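Local coordinates for protein LigF (Sphingobium sp. SYK-6, PDB 4XT0) that cleaves beta-aryl ether bonds of lignin stereospecifically, as a glutathione-binding beta-etherase of the glutathione S-transferase superfamily, at residues Y9-G14 / V36-F41; N16-L21 / E241-S246; K124-K129 / L150-A155; Q56-W61 / T71-Y76. One frame throughout, in Å; residues are numbered along the deposited sequence.

How the contacts relate
All four contacts reach the bound glutathione. Contacts 1 and 4 lie in the thioredoxin-like N-terminal domain and share its mixed sheet, in which strands 6-10 and 59-62 are neighbours; their centres are about 14 Å apart. Contact 2 lies about 11 Å from contact 1, centre to centre, and joins helix 15-26 to helix 237-244 at the C-terminus, so its closure encloses contacts 3 and 4 along the chain. Contact 1 interleaves with contact 2 and closes before contacts 4 and 3 follow. Contact 3 belongs to the helical C-terminal domain, its centre about 25 Å from those of contacts 2 and 4, but touches contact 1 through Phe41, which packs on Ile126 and Trp152. The glutathione site is therefore assembled from both domains.

Contact 1 of 4, residues Y9-G14 / V36-F41; sequences YSFGPG and VDPSKF. With GSH (glutathione), chain B.
Pro38 slides past Phe11 with its CB over the phenyl face: Pro38 CB stands 4.0 Å from the centroid of the Phe11 ring and 19° off its normal, which defines a CH-pi contact, displaced toward the rim. The same ring turns its edge to the backbone, with Phe11 CD1 3.0 Å from Val36 O near the ring plane. With CG anti to the carbonyl carbon (chi1 -72°), the ring swings from a CB that does not itself face 36-41 into this position, and its other end, CE2, comes to 3.8 Å from N3 of glutathione. Val36 points its side chain at 9-14 and divides its methyls: CG1 approaches Phe11 CE1, whereas CG2 reaches Tyr9 CB at 3.9 Å and sits at the edge of the tyrosine ring. These residues join the ends of two parallel strands, 6-10 and 32-35, in the thioredoxin-like domain, and Val36 N donates to Ser10 O at 3.0 Å with an N-H...O angle of 166°. Beyond the strand, Ser10 OG accepts from Gly12 N at 3.0 Å, forming an ST turn, while Ser17 OG of helix 15-26 is hydrogen-bonded to Phe11 N. Replacing Phe11 by an alanine would probably leave Pro38 without its aromatic partner and open a gap beside the cysteinyl-glycine half of glutathione. Gln43 and Val57 also touch the Phe11 side chain.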
# COMPACT_ATOMS: atom_id res chain seq x y z
N TYR A 9 6.17 16.16 -12.46
CA TYR A 9 7.28 16.60 -11.62
C TYR A 9 7.91 15.38 -10.97
O TYR A 9 7.23 14.68 -10.22
CB TYR A 9 6.77 17.57 -10.55
CG TYR A 9 6.19 18.83 -11.13
CD1 TYR A 9 4.84 18.91 -11.46
CD2 TYR A 9 6.99 19.94 -11.36
CE1 TYR A 9 4.31 20.06 -11.99
CE2 TYR A 9 6.47 21.09 -11.89
CZ TYR A 9 5.13 21.15 -12.21
OH TYR A 9 4.61 22.30 -12.74
N SER A 10 9.18 15.10 -11.27
CA SER A 10 9.78 13.86 -10.76
C SER A 10 11.30 13.87 -10.80
O SER A 10 11.91 14.82 -11.29
CB SER A 10 9.27 12.65 -11.57
OG SER A 10 10.08 12.42 -12.71
N PHE A 11 11.91 12.79 -10.29
CA PHE A 11 13.38 12.67 -10.30
C PHE A 11 13.89 11.99 -11.58
O PHE A 11 15.07 11.68 -11.68
CB PHE A 11 13.88 11.86 -9.10
CG PHE A 11 13.79 12.58 -7.77
CD1 PHE A 11 13.65 13.96 -7.70
CD2 PHE A 11 13.85 11.86 -6.58
CE1 PHE A 11 13.57 14.61 -6.48
CE2 PHE A 11 13.76 12.50 -5.35
CZ PHE A 11 13.63 13.88 -5.30
N GLY A 12 13.01 11.73 -12.55
CA GLY A 12 13.42 11.01 -13.74
C GLY A 12 13.13 9.52 -13.62
O GLY A 12 12.40 9.10 -12.71
N PRO A 13 13.68 8.71 -14.53
CA PRO A 13 13.28 7.30 -14.59
C PRO A 13 13.98 6.37 -13.57
O PRO A 13 14.84 5.58 -13.94
CB PRO A 13 13.63 6.90 -16.02
CG PRO A 13 14.76 7.79 -16.38
CD PRO A 13 14.49 9.10 -15.69
N GLY A 14 13.56 6.45 -12.31
CA GLY A 14 14.00 5.51 -11.30
C GLY A 14 13.07 5.58 -10.12
O GLY A 14 12.43 6.61 -9.90
N VAL A 36 12.73 17.70 -11.11
CA VAL A 36 12.91 18.25 -9.76
C VAL A 36 14.26 17.76 -9.25
O VAL A 36 14.43 16.56 -9.03
CB VAL A 36 11.77 17.79 -8.82
CG1 VAL A 36 11.96 18.34 -7.41
CG2 VAL A 36 10.42 18.19 -9.39
N ASP A 37 15.22 18.67 -9.10
CA ASP A 37 16.61 18.27 -8.87
C ASP A 37 16.88 17.93 -7.41
O ASP A 37 16.95 18.82 -6.56
CB ASP A 37 17.56 19.39 -9.34
CG ASP A 37 19.01 18.93 -9.45
OD1 ASP A 37 19.38 17.89 -8.86
OD2 ASP A 37 19.79 19.62 -10.15
N PRO A 38 17.06 16.63 -7.11
CA PRO A 38 17.31 16.21 -5.73
C PRO A 38 18.65 16.74 -5.18
O PRO A 38 18.74 16.98 -3.98
CB PRO A 38 17.33 14.69 -5.82
CG PRO A 38 17.74 14.40 -7.22
CD PRO A 38 17.13 15.49 -8.05
N SER A 39 19.64 16.95 -6.04
CA SER A 39 20.94 17.44 -5.57
C SER A 39 20.81 18.85 -4.98
O SER A 39 21.63 19.27 -4.18
CB SER A 39 21.99 17.41 -6.70
OG SER A 39 21.74 18.39 -7.69
N LYS A 40 19.76 19.56 -5.37
CA LYS A 40 19.48 20.89 -4.82
C LYS A 40 18.28 20.87 -3.87
O LYS A 40 17.74 21.93 -3.53
CB LYS A 40 19.23 21.89 -5.95
CG LYS A 40 20.44 22.10 -6.85
CD LYS A 40 20.05 22.75 -8.16
CE LYS A 40 21.26 22.89 -9.06
NZ LYS A 40 20.90 23.46 -10.38
N PHE A 41 17.87 19.68 -3.46
CA PHE A 41 16.69 19.50 -2.59
C PHE A 41 15.48 20.27 -3.10
O PHE A 41 14.73 20.83 -2.31
CB PHE A 41 17.01 19.93 -1.16
CG PHE A 41 18.06 19.10 -0.48
CD1 PHE A 41 19.40 19.43 -0.58
CD2 PHE A 41 17.71 17.97 0.25
CE1 PHE A 41 20.37 18.67 0.05
CE2 PHE A 41 18.67 17.20 0.87
CZ PHE A 41 20.00 17.55 0.77
N1 GSH B . 4.15 6.99 -1.56
CA1 GSH B . 4.84 7.96 -2.43
C1 GSH B . 4.69 7.61 -3.91
O11 GSH B . 4.62 8.49 -4.73
O12 GSH B . 4.67 6.33 -4.32
CB1 GSH B . 6.33 7.97 -2.05
CG1 GSH B . 7.01 9.09 -2.83
CD1 GSH B . 8.51 9.06 -2.57
OE1 GSH B . 8.96 8.35 -1.69
N2 GSH B . 9.32 9.83 -3.31
CA2 GSH B . 10.77 9.84 -3.09
C2 GSH B . 11.21 11.23 -2.67
O2 GSH B . 10.53 12.19 -2.99
CB2 GSH B . 11.49 9.50 -4.40
SG2 GSH B . 11.27 7.76 -4.88
N3 GSH B . 12.35 11.42 -1.95
CA3 GSH B . 12.75 12.79 -1.59
C3 GSH B . 12.60 13.12 -0.12
O31 GSH B . 13.20 14.07 0.33
O32 GSH B . 11.80 12.39 0.68

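Contact 2 of 4, residues N16-L21 / E241-S246; sequences NSLKPL and EMFEKS. With GSH (glutathione), chain B.
Met242 lies against Leu18 and Leu21, and its thioether chain carries the close part of the contact. Its CG meets Leu21 CG at 4.0 Å; farther along, the sulfur passes Leu21 CB at 4.1 Å, and the bend at chi3 (63°) takes the terminal methyl toward Leu18, where Met242 CE comes within 3.8 Å of Leu18 CD1. The Leu18 and Met242 side chains meet at about a right angle, whereas Leu21 is crossed at a slant. All three residues are buried. Through them the C-terminal helix 237-244 rests on helix 15-26, a helix of the thioredoxin-like domain, and ties the end of the chain back to the domain in which it began. Helix 195-204 contributes Phe201 and Ala202 to the surroundings of Leu18. At the opposite end of helix 15-26's segment, Asn16 points to the ligand, with ND2 3.3 Å from the glutathione sulfur SG2. The margins are looser. Phe243 brings only CZ near, 4.1 Å from Leu18 CD1, and Ser246, exposed at the C-terminus, places OG 4.0 Å from Leu21 CD2. That hydroxyl has polar partners: it donates to Met242 O at 2.6 Å, and Gln33 NE2 is hydrogen-bonded to it as well. Farther out, Lys245 NZ forms a salt bridge with Glu241 OE2 at 2.8 Å, OE2 offering its anti lone pair.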
# COMPACT_ATOMS: atom_id res chain seq x y z
N ASN A 16 10.15 5.65 -7.52
CA ASN A 16 8.72 5.93 -7.63
C ASN A 16 8.39 6.82 -8.83
O ASN A 16 7.33 6.69 -9.44
CB ASN A 16 8.20 6.56 -6.33
CG ASN A 16 8.10 5.55 -5.21
OD1 ASN A 16 7.43 4.52 -5.36
ND2 ASN A 16 8.79 5.80 -4.11
N SER A 17 9.33 7.69 -9.19
CA SER A 17 9.18 8.57 -10.36
C SER A 17 9.00 7.80 -11.68
O SER A 17 8.30 8.26 -12.58
CB SER A 17 10.39 9.51 -10.48
OG SER A 17 10.41 10.48 -9.44
N LEU A 18 9.68 6.67 -11.81
CA LEU A 18 9.61 5.92 -13.06
C LEU A 18 8.18 5.47 -13.42
O LEU A 18 7.83 5.41 -14.59
CB LEU A 18 10.56 4.70 -13.01
CG LEU A 18 10.65 3.87 -14.30
CD1 LEU A 18 12.06 3.29 -14.50
CD2 LEU A 18 9.62 2.73 -14.32
N LYS A 19 7.36 5.17 -12.41
CA LYS A 19 6.04 4.58 -12.66
C LYS A 19 5.18 5.49 -13.56
O LYS A 19 4.81 5.07 -14.65
CB LYS A 19 5.31 4.26 -11.34
CG LYS A 19 6.11 3.38 -10.34
CD LYS A 19 5.22 3.01 -9.13
CE LYS A 19 6.00 2.46 -7.92
NZ LYS A 19 5.11 2.38 -6.71
N PRO A 20 4.88 6.75 -13.13
CA PRO A 20 4.07 7.53 -14.08
C PRO A 20 4.82 7.98 -15.33
O PRO A 20 4.19 8.25 -16.37
CB PRO A 20 3.61 8.75 -13.25
CG PRO A 20 4.67 8.92 -12.20
CD PRO A 20 5.17 7.50 -11.89
N LEU A 21 6.14 8.06 -15.25
CA LEU A 21 6.93 8.46 -16.41
C LEU A 21 6.79 7.40 -17.51
O LEU A 21 6.51 7.71 -18.67
CB LEU A 21 8.39 8.67 -16.00
CG LEU A 21 9.32 9.53 -16.87
CD1 LEU A 21 8.80 10.94 -17.02
CD2 LEU A 21 10.74 9.54 -16.27
N GLU A 241 12.60 4.93 -25.15
CA GLU A 241 12.34 6.36 -25.37
C GLU A 241 12.41 7.15 -24.05
O GLU A 241 12.95 8.26 -24.01
CB GLU A 241 10.98 6.58 -26.03
CG GLU A 241 10.69 8.04 -26.36
CD GLU A 241 9.24 8.27 -26.75
OE1 GLU A 241 8.44 7.31 -26.68
OE2 GLU A 241 8.89 9.41 -27.12
N MET A 242 11.85 6.58 -22.99
CA MET A 242 11.85 7.22 -21.68
C MET A 242 13.29 7.51 -21.24
O MET A 242 13.63 8.64 -20.86
CB MET A 242 11.13 6.32 -20.66
CG MET A 242 11.16 6.86 -19.22
SD MET A 242 10.42 5.76 -18.00
CE MET A 242 11.52 4.34 -18.15
N PHE A 243 14.14 6.49 -21.32
CA PHE A 243 15.53 6.66 -20.88
C PHE A 243 16.32 7.58 -21.81
O PHE A 243 17.22 8.30 -21.38
CB PHE A 243 16.23 5.31 -20.76
CG PHE A 243 15.82 4.51 -19.55
CD1 PHE A 243 16.14 4.95 -18.27
CD2 PHE A 243 15.15 3.31 -19.68
CE1 PHE A 243 15.78 4.21 -17.15
CE2 PHE A 243 14.78 2.56 -18.56
CZ PHE A 243 15.09 3.02 -17.30
N GLU A 244 15.97 7.56 -23.10
CA GLU A 244 16.65 8.41 -24.07
C GLU A 244 16.34 9.88 -23.84
O GLU A 244 17.20 10.75 -24.05
CB GLU A 244 16.25 8.01 -25.49
CG GLU A 244 16.90 8.87 -26.58
CD GLU A 244 15.96 9.19 -27.73
OE1 GLU A 244 16.16 10.25 -28.37
OE2 GLU A 244 15.03 8.39 -28.00
N LYS A 245 15.12 10.17 -23.41
CA LYS A 245 14.65 11.55 -23.30
C LYS A 245 14.67 12.07 -21.87
O LYS A 245 14.04 13.08 -21.56
CB LYS A 245 13.24 11.68 -23.89
CG LYS A 245 13.24 11.70 -25.41
CD LYS A 245 11.83 11.77 -25.97
CE LYS A 245 11.87 11.75 -27.48
NZ LYS A 245 10.51 11.48 -28.03
N SER A 246 15.42 11.40 -21.01
CA SER A 246 15.50 11.80 -19.62
C SER A 246 16.94 12.16 -19.26
O SER A 246 17.44 11.82 -18.19
CB SER A 246 14.97 10.68 -18.71
OG SER A 246 13.58 10.44 -18.93
OXT SER A 246 17.63 12.80 -20.06
N1 GSH B . 4.15 6.99 -1.56
CA1 GSH B . 4.84 7.96 -2.43
C1 GSH B . 4.69 7.61 -3.91
O11 GSH B . 4.62 8.49 -4.73
O12 GSH B . 4.67 6.33 -4.32
CB1 GSH B . 6.33 7.97 -2.05
CG1 GSH B . 7.01 9.09 -2.83
CD1 GSH B . 8.51 9.06 -2.57
OE1 GSH B . 8.96 8.35 -1.69
N2 GSH B . 9.32 9.83 -3.31
CA2 GSH B . 10.77 9.84 -3.09
C2 GSH B . 11.21 11.23 -2.67
O2 GSH B . 10.53 12.19 -2.99
CB2 GSH B . 11.49 9.50 -4.40
SG2 GSH B . 11.27 7.76 -4.88
N3 GSH B . 12.35 11.42 -1.95
CA3 GSH B . 12.75 12.79 -1.59
C3 GSH B . 12.60 13.12 -0.12
O31 GSH B . 13.20 14.07 0.33
O32 GSH B . 11.80 12.39 0.68

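Contact 3 of 4, residues K124-K129 / L150-A155. With GSH (glutathione), chain B.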
# COMPACT_ATOMS: atom_id res chain seq x y z
N LYS A 124 24.75 9.32 -0.28
CA LYS A 124 25.72 9.78 0.70
C LYS A 124 26.22 11.19 0.42
O LYS A 124 26.47 11.96 1.35
CB LYS A 124 26.90 8.81 0.77
CG LYS A 124 27.32 8.45 2.18
CD LYS A 124 26.17 7.83 2.95
CE LYS A 124 26.60 7.42 4.34
NZ LYS A 124 27.23 8.55 5.06
N ALA A 125 26.37 11.52 -0.87
CA ALA A 125 26.93 12.82 -1.28
C ALA A 125 25.95 13.96 -1.05
O ALA A 125 26.32 15.01 -0.50
CB ALA A 125 27.35 12.78 -2.73
N ILE A 126 24.71 13.77 -1.48
CA ILE A 126 23.65 14.72 -1.19
C ILE A 126 23.49 14.82 0.32
O ILE A 126 23.47 15.92 0.88
CB ILE A 126 22.31 14.32 -1.84
CG1 ILE A 126 22.47 14.11 -3.35
CG2 ILE A 126 21.25 15.37 -1.56
CD1 ILE A 126 21.21 13.53 -4.02
N ALA A 127 23.40 13.67 0.97
CA ALA A 127 23.20 13.59 2.42
C ALA A 127 24.25 14.34 3.22
O ALA A 127 24.01 14.70 4.37
CB ALA A 127 23.17 12.13 2.86
N GLN A 128 25.42 14.59 2.63
CA GLN A 128 26.53 15.18 3.36
C GLN A 128 27.00 16.51 2.78
O GLN A 128 27.99 17.08 3.25
CB GLN A 128 27.70 14.19 3.41
CG GLN A 128 27.39 12.92 4.21
CD GLN A 128 28.46 11.86 4.09
OE1 GLN A 128 28.32 10.75 4.62
NE2 GLN A 128 29.55 12.18 3.40
N LYS A 129 26.29 17.01 1.77
CA LYS A 129 26.59 18.29 1.13
C LYS A 129 26.79 19.42 2.14
O LYS A 129 27.86 20.02 2.22
CB LYS A 129 25.48 18.69 0.16
CG LYS A 129 25.43 17.89 -1.13
CD LYS A 129 26.74 17.99 -1.91
CE LYS A 129 26.97 19.39 -2.46
NZ LYS A 129 28.21 19.46 -3.29
N LEU A 150 13.85 11.42 9.62
CA LEU A 150 14.68 10.39 10.23
C LEU A 150 15.52 9.67 9.17
O LEU A 150 16.70 9.35 9.41
CB LEU A 150 13.80 9.40 11.00
CG LEU A 150 14.53 8.41 11.90
CD1 LEU A 150 15.61 9.13 12.70
CD2 LEU A 150 13.55 7.71 12.82
N LYS A 151 14.92 9.42 8.01
CA LYS A 151 15.64 8.78 6.91
C LYS A 151 16.84 9.62 6.45
O LYS A 151 17.92 9.08 6.22
CB LYS A 151 14.70 8.52 5.73
CG LYS A 151 14.45 7.05 5.47
CD LYS A 151 13.37 6.87 4.42
CE LYS A 151 11.98 7.05 5.01
NZ LYS A 151 11.49 5.83 5.72
N TRP A 152 16.64 10.93 6.32
CA TRP A 152 17.72 11.84 5.93
C TRP A 152 18.85 11.82 6.97
O TRP A 152 20.03 11.78 6.61
CB TRP A 152 17.20 13.28 5.73
CG TRP A 152 16.65 13.53 4.35
CD1 TRP A 152 15.33 13.73 4.01
CD2 TRP A 152 17.39 13.57 3.13
NE1 TRP A 152 15.22 13.90 2.65
CE2 TRP A 152 16.47 13.80 2.08
CE3 TRP A 152 18.75 13.42 2.81
CZ2 TRP A 152 16.86 13.90 0.75
CZ3 TRP A 152 19.14 13.52 1.48
CH2 TRP A 152 18.20 13.76 0.47
N ARG A 153 18.47 11.83 8.25
CA ARG A 153 19.44 11.79 9.35
C ARG A 153 20.27 10.51 9.32
O ARG A 153 21.49 10.54 9.53
CB ARG A 153 18.74 11.92 10.70
CG ARG A 153 18.13 13.29 10.94
CD ARG A 153 17.64 13.45 12.36
NE ARG A 153 17.22 14.83 12.64
CZ ARG A 153 16.02 15.31 12.35
NH1 ARG A 153 15.11 14.53 11.78
NH2 ARG A 153 15.72 16.58 12.63
N ARG A 154 19.60 9.40 9.05
CA ARG A 154 20.25 8.10 8.98
C ARG A 154 21.06 7.93 7.68
O ARG A 154 22.04 7.18 7.65
CB ARG A 154 19.20 6.99 9.11
CG ARG A 154 18.56 6.94 10.50
CD ARG A 154 17.44 5.90 10.57
NE ARG A 154 17.14 5.53 11.96
CZ ARG A 154 16.05 4.88 12.36
NH1 ARG A 154 15.13 4.52 11.48
NH2 ARG A 154 15.88 4.60 13.64
N ALA A 155 20.65 8.63 6.62
CA ALA A 155 21.43 8.66 5.37
C ALA A 155 22.79 9.34 5.56
O ALA A 155 23.79 8.91 4.98
CB ALA A 155 20.64 9.37 4.28
N1 GSH B . 4.15 6.99 -1.56
CA1 GSH B . 4.84 7.96 -2.43
C1 GSH B . 4.69 7.61 -3.91
O11 GSH B . 4.62 8.49 -4.73
O12 GSH B . 4.67 6.33 -4.32
CB1 GSH B . 6.33 7.97 -2.05
CG1 GSH B . 7.01 9.09 -2.83
CD1 GSH B . 8.51 9.06 -2.57
OE1 GSH B . 8.96 8.35 -1.69
N2 GSH B . 9.32 9.83 -3.31
CA2 GSH B . 10.77 9.84 -3.09
C2 GSH B . 11.21 11.23 -2.67
O2 GSH B . 10.53 12.19 -2.99
CB2 GSH B . 11.49 9.50 -4.40
SG2 GSH B . 11.27 7.76 -4.88
N3 GSH B . 12.35 11.42 -1.95
CA3 GSH B . 12.75 12.79 -1.59
C3 GSH B . 12.60 13.12 -0.12
O31 GSH B . 13.20 14.07 0.33
O32 GSH B . 11.80 12.39 0.68
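Trp152 runs from helix 146-157 past the short helix 124-128 to glutathione. Its CB leaves the helix at an angle to the facing segment, and chi1 of -85°, with CG anti to the carbonyl carbon, brings the six-membered ring nearer to 124-129. There CZ3 meets Ala127 CA at 4.2 Å, the CA lying at the ring's edge, and CH2 comes to 4.0 Å from Ile126 CG2, whose approach is oblique. On the pyrrole side, NE1 donates to glutathione O31 at 3.1 Å with an N-H...O angle of 151°; the oxygen lies in the indole plane, so the bond probably helps to fix the ring's rotation. One turn on from Trp152, Ala155 packs CB to CB with Ala127 at 4.0 Å, small side chains that suit the 6.0 Å separation of their CA atoms. Lys124 bends back at chi2 and chi4 to lay CE 3.2 Å from Ala155 O. The axes of the weakly bonded helix 124-128 and of segment 150-155 approach to 9.5 Å with a crossing angle of -105°. Around the indole, Trp119 of helix 93-121 meets it edge-to-face, Ile139 comes from helix 132-142, and Phe41 arrives from the loop between strand 32-35 and helix 46-51.

Contact 4 of 4, residues Q56-W61 / T71-Y76; sequences QVPALW and TVICEY. With GSH (glutathione), chain B.
The cis-proline loop of the thioredoxin-like domain leads here into strand 59-62, which packs on helix 70-80. A cis peptide bond precedes Pro58, and Val57 before it holds glutathione by nearly straight backbone bonds in both directions: Val57 N donates to ligand O2 at 3.2 Å, and ligand N2 donates to Val57 O at 2.7 Å. Such antiparallel-like pairing with the cysteinyl part of glutathione is a hallmark of the GST superfamily. Gln56 extends beyond CG along the ligand, and its NE2 donates to the glycyl carboxylate oxygen O32 at 2.8 Å with an N-H...O angle of 158°. A leucine in place of Gln56 would probably leave O32 without this donor and weaken the grip on the glycyl end of glutathione. Behind the loop the contact turns apolar. Pro58 CG touches Ile73 CD1 at 3.9 Å, and the other branch of Ile73, CG2, meets Leu60 CB at 3.8 Å, so one isoleucine spans the loop and the strand. With CG anti to the backbone N in both Leu60 and Tyr76, the two side chains meet at about a right angle; Leu60 CD2 lies 3.7 Å from Tyr76 CD2. The phenol oxygen of Tyr76 is hydrogen-bonded to His62 ND1. The axes of strand 59-61 and helix 71-76 come within 9.1 Å of each other, their directions 33° apart. Helix 70-80 also faces the second subunit, where Tyr76 packs on Ala97 of that chain.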
# COMPACT_ATOMS: atom_id res chain seq x y z
N GLN A 56 7.42 15.67 -1.86
CA GLN A 56 7.97 14.48 -2.49
C GLN A 56 7.52 14.35 -3.93
O GLN A 56 6.52 14.96 -4.35
CB GLN A 56 7.58 13.22 -1.70
CG GLN A 56 8.43 13.03 -0.44
CD GLN A 56 8.24 11.66 0.20
OE1 GLN A 56 7.12 11.20 0.39
NE2 GLN A 56 9.36 11.01 0.51
N VAL A 57 8.27 13.58 -4.70
CA VAL A 57 7.94 13.31 -6.09
C VAL A 57 7.50 11.84 -6.17
O VAL A 57 7.86 11.04 -5.30
CB VAL A 57 9.14 13.59 -7.03
CG1 VAL A 57 9.53 15.07 -6.99
CG2 VAL A 57 10.34 12.68 -6.69
N PRO A 58 6.74 11.47 -7.21
CA PRO A 58 6.24 12.29 -8.31
C PRO A 58 4.93 13.01 -8.00
O PRO A 58 4.19 12.67 -7.08
CB PRO A 58 6.02 11.27 -9.43
CG PRO A 58 5.60 10.05 -8.69
CD PRO A 58 6.53 10.03 -7.49
N ALA A 59 4.66 14.02 -8.81
CA ALA A 59 3.39 14.74 -8.74
C ALA A 59 2.95 15.02 -10.17
O ALA A 59 3.75 15.46 -10.99
CB ALA A 59 3.54 16.03 -7.90
N LEU A 60 1.69 14.72 -10.49
CA LEU A 60 1.15 15.02 -11.82
C LEU A 60 0.26 16.23 -11.77
O LEU A 60 -0.64 16.31 -10.94
CB LEU A 60 0.35 13.85 -12.39
CG LEU A 60 -0.24 14.11 -13.79
CD1 LEU A 60 0.82 13.80 -14.85
CD2 LEU A 60 -1.51 13.29 -14.04
N TRP A 61 0.49 17.17 -12.68
CA TRP A 61 -0.36 18.35 -12.82
C TRP A 61 -1.19 18.18 -14.09
O TRP A 61 -0.65 17.95 -15.18
CB TRP A 61 0.51 19.61 -12.89
CG TRP A 61 -0.20 20.93 -12.87
CD1 TRP A 61 -0.40 21.74 -11.78
CD2 TRP A 61 -0.74 21.65 -13.99
NE1 TRP A 61 -1.04 22.89 -12.15
CE2 TRP A 61 -1.26 22.86 -13.50
CE3 TRP A 61 -0.83 21.38 -15.36
CZ2 TRP A 61 -1.87 23.81 -14.34
CZ3 TRP A 61 -1.44 22.32 -16.19
CH2 TRP A 61 -1.96 23.51 -15.67
N THR A 71 1.64 5.16 -7.71
CA THR A 71 0.69 4.15 -8.17
C THR A 71 -0.66 4.77 -8.58
O THR A 71 -1.27 4.35 -9.55
CB THR A 71 0.46 3.08 -7.09
OG1 THR A 71 1.70 2.44 -6.77
CG2 THR A 71 -0.59 2.02 -7.56
N VAL A 72 -1.10 5.77 -7.82
CA VAL A 72 -2.38 6.43 -8.07
C VAL A 72 -2.36 7.22 -9.39
O VAL A 72 -3.33 7.25 -10.14
CB VAL A 72 -2.74 7.35 -6.87
CG1 VAL A 72 -3.96 8.25 -7.17
CG2 VAL A 72 -2.98 6.50 -5.59
N ILE A 73 -1.23 7.88 -9.65
CA ILE A 73 -1.08 8.63 -10.88
C ILE A 73 -1.23 7.71 -12.10
O ILE A 73 -1.87 8.08 -13.07
CB ILE A 73 0.30 9.36 -10.94
CG1 ILE A 73 0.44 10.38 -9.79
CG2 ILE A 73 0.45 10.06 -12.28
CD1 ILE A 73 1.92 10.85 -9.58
N CYS A 74 -0.62 6.53 -12.05
CA CYS A 74 -0.71 5.61 -13.19
C CYS A 74 -2.16 5.18 -13.40
O CYS A 74 -2.64 5.20 -14.53
CB CYS A 74 0.17 4.37 -12.98
SG CYS A 74 1.94 4.74 -12.74
N GLU A 75 -2.86 4.83 -12.31
CA GLU A 75 -4.27 4.45 -12.42
C GLU A 75 -5.11 5.62 -12.91
O GLU A 75 -6.02 5.44 -13.72
CB GLU A 75 -4.82 3.92 -11.08
CG GLU A 75 -4.22 2.56 -10.64
CD GLU A 75 -5.27 1.47 -10.50
OE1 GLU A 75 -6.23 1.45 -11.30
OE2 GLU A 75 -5.14 0.62 -9.60
N TYR A 76 -4.79 6.83 -12.44
CA TYR A 76 -5.44 8.04 -12.92
C TYR A 76 -5.28 8.21 -14.43
O TYR A 76 -6.23 8.57 -15.12
CB TYR A 76 -4.88 9.28 -12.20
CG TYR A 76 -5.43 10.61 -12.72
CD1 TYR A 76 -6.67 11.07 -12.30
CD2 TYR A 76 -4.69 11.40 -13.60
CE1 TYR A 76 -7.19 12.30 -12.75
CE2 TYR A 76 -5.19 12.63 -14.06
CZ TYR A 76 -6.44 13.07 -13.63
OH TYR A 76 -6.95 14.28 -14.07
N1 GSH B . 4.15 6.99 -1.56
CA1 GSH B . 4.84 7.96 -2.43
C1 GSH B . 4.69 7.61 -3.91
O11 GSH B . 4.62 8.49 -4.73
O12 GSH B . 4.67 6.33 -4.32
CB1 GSH B . 6.33 7.97 -2.05
CG1 GSH B . 7.01 9.09 -2.83
CD1 GSH B . 8.51 9.06 -2.57
OE1 GSH B . 8.96 8.35 -1.69
N2 GSH B . 9.32 9.83 -3.31
CA2 GSH B . 10.77 9.84 -3.09
C2 GSH B . 11.21 11.23 -2.67
O2 GSH B . 10.53 12.19 -2.99
CB2 GSH B . 11.49 9.50 -4.40
SG2 GSH B . 11.27 7.76 -4.88
N3 GSH B . 12.35 11.42 -1.95
CA3 GSH B . 12.75 12.79 -1.59
C3 GSH B . 12.60 13.12 -0.12
O31 GSH B . 13.20 14.07 0.33
O32 GSH B . 11.80 12.39 0.68